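Local structure of TIGR00725 family protein (Thermotoga maritima, 1RCU) at residues A[23-35]-A[59-73]. The protein is of unknown function but belongs to the SLOG cluster 4 (TIGR00725) family, whose Rossmann-like fold suggests binding of a nucleotide-like ligand. Numbering follows the deposited sequence.
Sequences MKKVVVVGYSGPV and YLVFNGGRDGVMELV
Four backbone hydrogen bonds zip Lys24, Val26 and Val28 to Leu60 and Phe62, alternating in direction as parallel strands require; Phe62 N reaches Val26 O at 3.1 Å, and Val28 N in turn donates to Phe62 O. Beyond the strands, Tyr31 O accepts from Val69 N at 2.9 Å, close to the N-terminal end of helix 68-79. Asp67 directs its side chain toward segment 23-35, CG between its own backbone N and carbonyl carbon (chi1 45°), and OD1 takes Gly33 N at 2.6 Å from above the carboxylate plane. Gly68 N returns a weak bond to Gly33 O.

Strands 25-30 and 60-63 are neighbours in the parallel sheet of a Rossmann-like fold, joined through helix 44-56 as a beta-alpha-beta unit, and the glycine-rich loop after the second strand leads into helix 68-79. At the start of that loop, OD1 of Asn63, the last strand residue, receives Gly65 N on an in-plane lone pair, forming an Asx turn.

Apolar packing occupies both sheet faces. The extended Lys25 chain slants past the Phe62 ring, CD 3.5 Å from CE1, before its amine bonds to Ala101 O of a second subunit. On the other face, Val28 CG2 meets Val73 CG1 at 3.6 Å. Within the preceding turn of the helix, Leu72 CG takes Val35 CG2 at 3.5 Å, and selenomethionine Met70, nearer the start, brings its terminal CE to Ser32 CB.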
loop_
_atom_site.group_PDB
_atom_site.type_symbol
_atom_site.label_atom_id
_atom_site.label_comp_id
_atom_site.label_asym_id
_atom_site.label_seq_id
_atom_site.Cartn_x
_atom_site.Cartn_y
_atom_site.Cartn_z
HETATM N N MSE A 23 15.464 -7.821 -21.491
HETATM C CA MSE A 23 15.399 -6.377 -21.124
HETATM C C MSE A 23 13.978 -5.825 -21.120
HETATM O O MSE A 23 13.571 -5.154 -20.174
HETATM C CB MSE A 23 16.275 -5.554 -22.077
HETATM C CG MSE A 23 16.182 -5.991 -23.542
HETATM SE SE MSE A 23 17.270 -4.913 -24.758
HETATM C CE MSE A 23 16.467 -3.175 -24.407
ATOM N N LYS A 24 13.232 -6.110 -22.184
ATOM C CA LYS A 24 11.853 -5.638 -22.310
ATOM C C LYS A 24 10.918 -6.472 -21.434
ATOM O O LYS A 24 10.917 -7.704 -21.495
ATOM C CB LYS A 24 11.383 -5.722 -23.761
ATOM C CG LYS A 24 10.241 -4.778 -24.081
ATOM C CD LYS A 24 10.032 -4.678 -25.582
ATOM C CE LYS A 24 9.915 -3.234 -26.044
ATOM N NZ LYS A 24 9.868 -3.147 -27.535
ATOM N N LYS A 25 10.114 -5.787 -20.631
ATOM C CA LYS A 25 9.199 -6.447 -19.721
ATOM C C LYS A 25 7.736 -6.442 -20.161
ATOM O O LYS A 25 7.153 -5.376 -20.369
ATOM C CB LYS A 25 9.270 -5.786 -18.346
ATOM C CG LYS A 25 10.522 -6.020 -17.540
ATOM C CD LYS A 25 10.316 -5.406 -16.161
ATOM C CE LYS A 25 11.541 -5.528 -15.254
ATOM N NZ LYS A 25 11.303 -4.998 -13.866
ATOM N N VAL A 26 7.133 -7.620 -20.299
ATOM C CA VAL A 26 5.719 -7.647 -20.643
ATOM C C VAL A 26 4.945 -8.309 -19.511
ATOM O O VAL A 26 5.340 -9.352 -18.968
ATOM C CB VAL A 26 5.413 -8.367 -21.999
ATOM C CG1 VAL A 26 6.566 -8.177 -22.958
ATOM C CG2 VAL A 26 5.090 -9.827 -21.786
ATOM N N VAL A 27 3.858 -7.659 -19.132
ATOM C CA VAL A 27 2.995 -8.140 -18.076
ATOM C C VAL A 27 1.789 -8.796 -18.754
ATOM O O VAL A 27 1.221 -8.225 -19.687
ATOM C CB VAL A 27 2.537 -6.943 -17.185
ATOM C CG1 VAL A 27 1.279 -7.296 -16.422
ATOM C CG2 VAL A 27 3.658 -6.540 -16.215
ATOM N N VAL A 28 1.433 -10.007 -18.329
ATOM C CA VAL A 28 0.270 -10.675 -18.899
ATOM C C VAL A 28 -0.729 -10.903 -17.775
ATOM O O VAL A 28 -0.368 -11.341 -16.679
ATOM C CB VAL A 28 0.620 -12.039 -19.611
ATOM C CG1 VAL A 28 1.788 -11.845 -20.577
ATOM C CG2 VAL A 28 0.939 -13.107 -18.595
ATOM N N VAL A 29 -1.985 -10.568 -18.051
ATOM C CA VAL A 29 -3.065 -10.717 -17.087
ATOM C C VAL A 29 -4.200 -11.540 -17.705
ATOM O O VAL A 29 -4.344 -11.598 -18.923
ATOM C CB VAL A 29 -3.605 -9.323 -16.647
ATOM C CG1 VAL A 29 -2.480 -8.497 -16.047
ATOM C CG2 VAL A 29 -4.204 -8.602 -17.824
ATOM N N GLY A 30 -5.003 -12.169 -16.858
ATOM C CA GLY A 30 -6.110 -12.977 -17.345
ATOM C C GLY A 30 -6.819 -13.747 -16.248
ATOM O O GLY A 30 -6.529 -13.559 -15.077
ATOM N N TYR A 31 -7.745 -14.621 -16.632
ATOM C CA TYR A 31 -8.517 -15.422 -15.675
ATOM C C TYR A 31 -7.659 -16.107 -14.641
ATOM O O TYR A 31 -6.517 -16.473 -14.918
ATOM C CB TYR A 31 -9.276 -16.545 -16.375
ATOM C CG TYR A 31 -10.386 -16.170 -17.315
ATOM C CD1 TYR A 31 -11.581 -15.591 -16.855
ATOM C CD2 TYR A 31 -10.298 -16.525 -18.657
ATOM C CE1 TYR A 31 -12.664 -15.390 -17.729
ATOM C CE2 TYR A 31 -11.363 -16.339 -19.528
ATOM C CZ TYR A 31 -12.534 -15.775 -19.069
ATOM O OH TYR A 31 -13.550 -15.603 -19.979
ATOM N N SER A 32 -8.215 -16.285 -13.449
ATOM C CA SER A 32 -7.528 -17.038 -12.410
ATOM C C SER A 32 -8.431 -18.264 -12.285
ATOM O O SER A 32 -9.342 -18.430 -13.086
ATOM C CB SER A 32 -7.450 -16.268 -11.087
ATOM O OG SER A 32 -8.740 -15.919 -10.593
ATOM N N GLY A 33 -8.179 -19.138 -11.319
ATOM C CA GLY A 33 -9.020 -20.315 -11.200
ATOM C C GLY A 33 -8.340 -21.590 -11.674
ATOM O O GLY A 33 -7.244 -21.534 -12.224
ATOM N N PRO A 34 -8.976 -22.762 -11.501
ATOM C CA PRO A 34 -8.311 -23.987 -11.946
ATOM C C PRO A 34 -8.005 -24.051 -13.437
ATOM O O PRO A 34 -8.850 -23.815 -14.295
ATOM C CB PRO A 34 -9.263 -25.081 -11.488
ATOM C CG PRO A 34 -10.575 -24.461 -11.746
ATOM C CD PRO A 34 -10.400 -23.028 -11.234
ATOM N N VAL A 35 -6.757 -24.387 -13.714
ATOM C CA VAL A 35 -6.239 -24.488 -15.062
ATOM C C VAL A 35 -6.912 -25.579 -15.905
ATOM O O VAL A 35 -6.974 -25.481 -17.129
ATOM C CB VAL A 35 -4.699 -24.688 -14.986
ATOM C CG1 VAL A 35 -4.226 -25.699 -15.996
ATOM C CG2 VAL A 35 -4.007 -23.361 -15.217
ATOM N N TYR A 59 11.824 -11.713 -23.948
ATOM C CA TYR A 59 11.149 -10.778 -23.047
ATOM C C TYR A 59 11.075 -11.345 -21.623
ATOM O O TYR A 59 10.959 -12.560 -21.430
ATOM C CB TYR A 59 9.710 -10.478 -23.517
ATOM C CG TYR A 59 9.592 -9.880 -24.898
ATOM C CD1 TYR A 59 10.218 -8.676 -25.216
ATOM C CD2 TYR A 59 8.854 -10.523 -25.895
ATOM C CE1 TYR A 59 10.122 -8.123 -26.495
ATOM C CE2 TYR A 59 8.743 -9.976 -27.185
ATOM C CZ TYR A 59 9.381 -8.778 -27.475
ATOM O OH TYR A 59 9.272 -8.247 -28.744
ATOM N N LEU A 60 11.136 -10.454 -20.638
ATOM C CA LEU A 60 11.030 -10.836 -19.237
ATOM C C LEU A 60 9.531 -10.789 -18.901
ATOM O O LEU A 60 8.910 -9.736 -19.021
ATOM C CB LEU A 60 11.818 -9.852 -18.367
ATOM C CG LEU A 60 11.822 -10.139 -16.875
ATOM C CD1 LEU A 60 12.259 -11.576 -16.624
ATOM C CD2 LEU A 60 12.747 -9.155 -16.196
ATOM N N VAL A 61 8.959 -11.919 -18.483
ATOM C CA VAL A 61 7.528 -11.969 -18.197
ATOM C C VAL A 61 7.102 -11.831 -16.731
ATOM O O VAL A 61 7.676 -12.445 -15.834
ATOM C CB VAL A 61 6.901 -13.260 -18.802
ATOM C CG1 VAL A 61 5.378 -13.250 -18.628
ATOM C CG2 VAL A 61 7.251 -13.356 -20.299
ATOM N N PHE A 62 6.095 -10.991 -16.508
ATOM C CA PHE A 62 5.524 -10.750 -15.174
ATOM C C PHE A 62 4.030 -11.051 -15.193
ATOM O O PHE A 62 3.353 -10.775 -16.184
ATOM C CB PHE A 62 5.646 -9.280 -14.760
ATOM C CG PHE A 62 6.996 -8.883 -14.297
ATOM C CD1 PHE A 62 8.046 -8.781 -15.198
ATOM C CD2 PHE A 62 7.226 -8.609 -12.954
ATOM C CE1 PHE A 62 9.311 -8.401 -14.772
ATOM C CE2 PHE A 62 8.496 -8.226 -12.501
ATOM C CZ PHE A 62 9.544 -8.124 -13.412
ATOM N N ASN A 63 3.525 -11.589 -14.088
ATOM C CA ASN A 63 2.106 -11.874 -13.951
ATOM C C ASN A 63 1.706 -11.953 -12.478
ATOM O O ASN A 63 2.566 -11.974 -11.596
ATOM C CB ASN A 63 1.734 -13.173 -14.692
ATOM C CG ASN A 63 2.462 -14.387 -14.166
ATOM O OD1 ASN A 63 2.425 -14.683 -12.973
ATOM N ND2 ASN A 63 3.118 -15.108 -15.058
ATOM N N GLY A 64 0.399 -11.994 -12.231
ATOM C CA GLY A 64 -0.137 -12.056 -10.880
ATOM C C GLY A 64 0.197 -13.291 -10.063
ATOM O O GLY A 64 -0.326 -13.449 -8.963
ATOM N N GLY A 65 1.030 -14.172 -10.619
ATOM C CA GLY A 65 1.490 -15.368 -9.925
ATOM C C GLY A 65 0.569 -16.507 -9.513
ATOM O O GLY A 65 1.065 -17.540 -9.055
ATOM N N ARG A 66 -0.743 -16.354 -9.658
ATOM C CA ARG A 66 -1.663 -17.411 -9.246
ATOM C C ARG A 66 -1.812 -18.521 -10.291
ATOM O O ARG A 66 -0.876 -18.848 -11.018
ATOM C CB ARG A 66 -3.043 -16.813 -8.958
ATOM C CG ARG A 66 -3.044 -15.554 -8.113
ATOM C CD ARG A 66 -3.168 -15.841 -6.614
ATOM N NE ARG A 66 -4.243 -16.781 -6.259
ATOM C CZ ARG A 66 -5.521 -16.679 -6.621
ATOM N NH1 ARG A 66 -5.934 -15.669 -7.371
ATOM N NH2 ARG A 66 -6.392 -17.596 -6.216
ATOM N N ASP A 67 -3.013 -19.090 -10.344
ATOM C CA ASP A 67 -3.344 -20.156 -11.288
ATOM C C ASP A 67 -3.899 -19.594 -12.605
ATOM O O ASP A 67 -3.476 -18.530 -13.074
ATOM C CB ASP A 67 -4.377 -21.111 -10.660
ATOM C CG ASP A 67 -5.518 -20.370 -9.947
ATOM O OD1 ASP A 67 -5.824 -19.213 -10.306
ATOM O OD2 ASP A 67 -6.119 -20.964 -9.027
ATOM N N GLY A 68 -4.839 -20.328 -13.197
ATOM C CA GLY A 68 -5.473 -19.907 -14.438
ATOM C C GLY A 68 -4.543 -19.558 -15.583
ATOM O O GLY A 68 -3.570 -20.268 -15.844
ATOM N N VAL A 69 -4.865 -18.475 -16.281
ATOM C CA VAL A 69 -4.052 -18.011 -17.400
ATOM C C VAL A 69 -2.607 -17.762 -16.954
ATOM O O VAL A 69 -1.665 -18.080 -17.681
ATOM C CB VAL A 69 -4.628 -16.689 -18.005
ATOM C CG1 VAL A 69 -3.567 -15.944 -18.816
ATOM C CG2 VAL A 69 -5.809 -17.003 -18.892
HETATM N N MSE A 70 -2.446 -17.195 -15.759
HETATM C CA MSE A 70 -1.119 -16.896 -15.217
HETATM C C MSE A 70 -0.242 -18.146 -15.147
HETATM O O MSE A 70 0.934 -18.107 -15.498
HETATM C CB MSE A 70 -1.229 -16.262 -13.819
HETATM C CG MSE A 70 -1.915 -14.883 -13.777
HETATM SE SE MSE A 70 -2.654 -14.394 -12.013
HETATM C CE MSE A 70 -4.165 -15.635 -11.993
ATOM N N GLU A 71 -0.824 -19.261 -14.716
ATOM C CA GLU A 71 -0.086 -20.503 -14.604
ATOM C C GLU A 71 0.360 -21.051 -15.948
ATOM O O GLU A 71 1.507 -21.448 -16.112
ATOM C CB GLU A 71 -0.938 -21.551 -13.883
ATOM C CG GLU A 71 -0.221 -22.874 -13.642
ATOM C CD GLU A 71 -0.994 -23.782 -12.705
ATOM O OE1 GLU A 71 -1.361 -23.311 -11.601
ATOM O OE2 GLU A 71 -1.227 -24.959 -13.069
ATOM N N LEU A 72 -0.555 -21.061 -16.909
ATOM C CA LEU A 72 -0.286 -21.582 -18.240
ATOM C C LEU A 72 0.740 -20.770 -19.020
ATOM O O LEU A 72 1.605 -21.325 -19.711
ATOM C CB LEU A 72 -1.594 -21.663 -19.021
ATOM C CG LEU A 72 -2.653 -22.537 -18.334
ATOM C CD1 LEU A 72 -3.976 -22.389 -19.059
ATOM C CD2 LEU A 72 -2.204 -23.999 -18.304
ATOM N N VAL A 73 0.650 -19.450 -18.912
ATOM C CA VAL A 73 1.593 -18.591 -19.594
ATOM C C VAL A 73 2.967 -18.837 -18.967
ATOM O O VAL A 73 3.979 -18.914 -19.678
ATOM C CB VAL A 73 1.176 -17.120 -19.467
ATOM C CG1 VAL A 73 2.366 -16.216 -19.674
ATOM C CG2 VAL A 73 0.099 -16.814 -20.511
#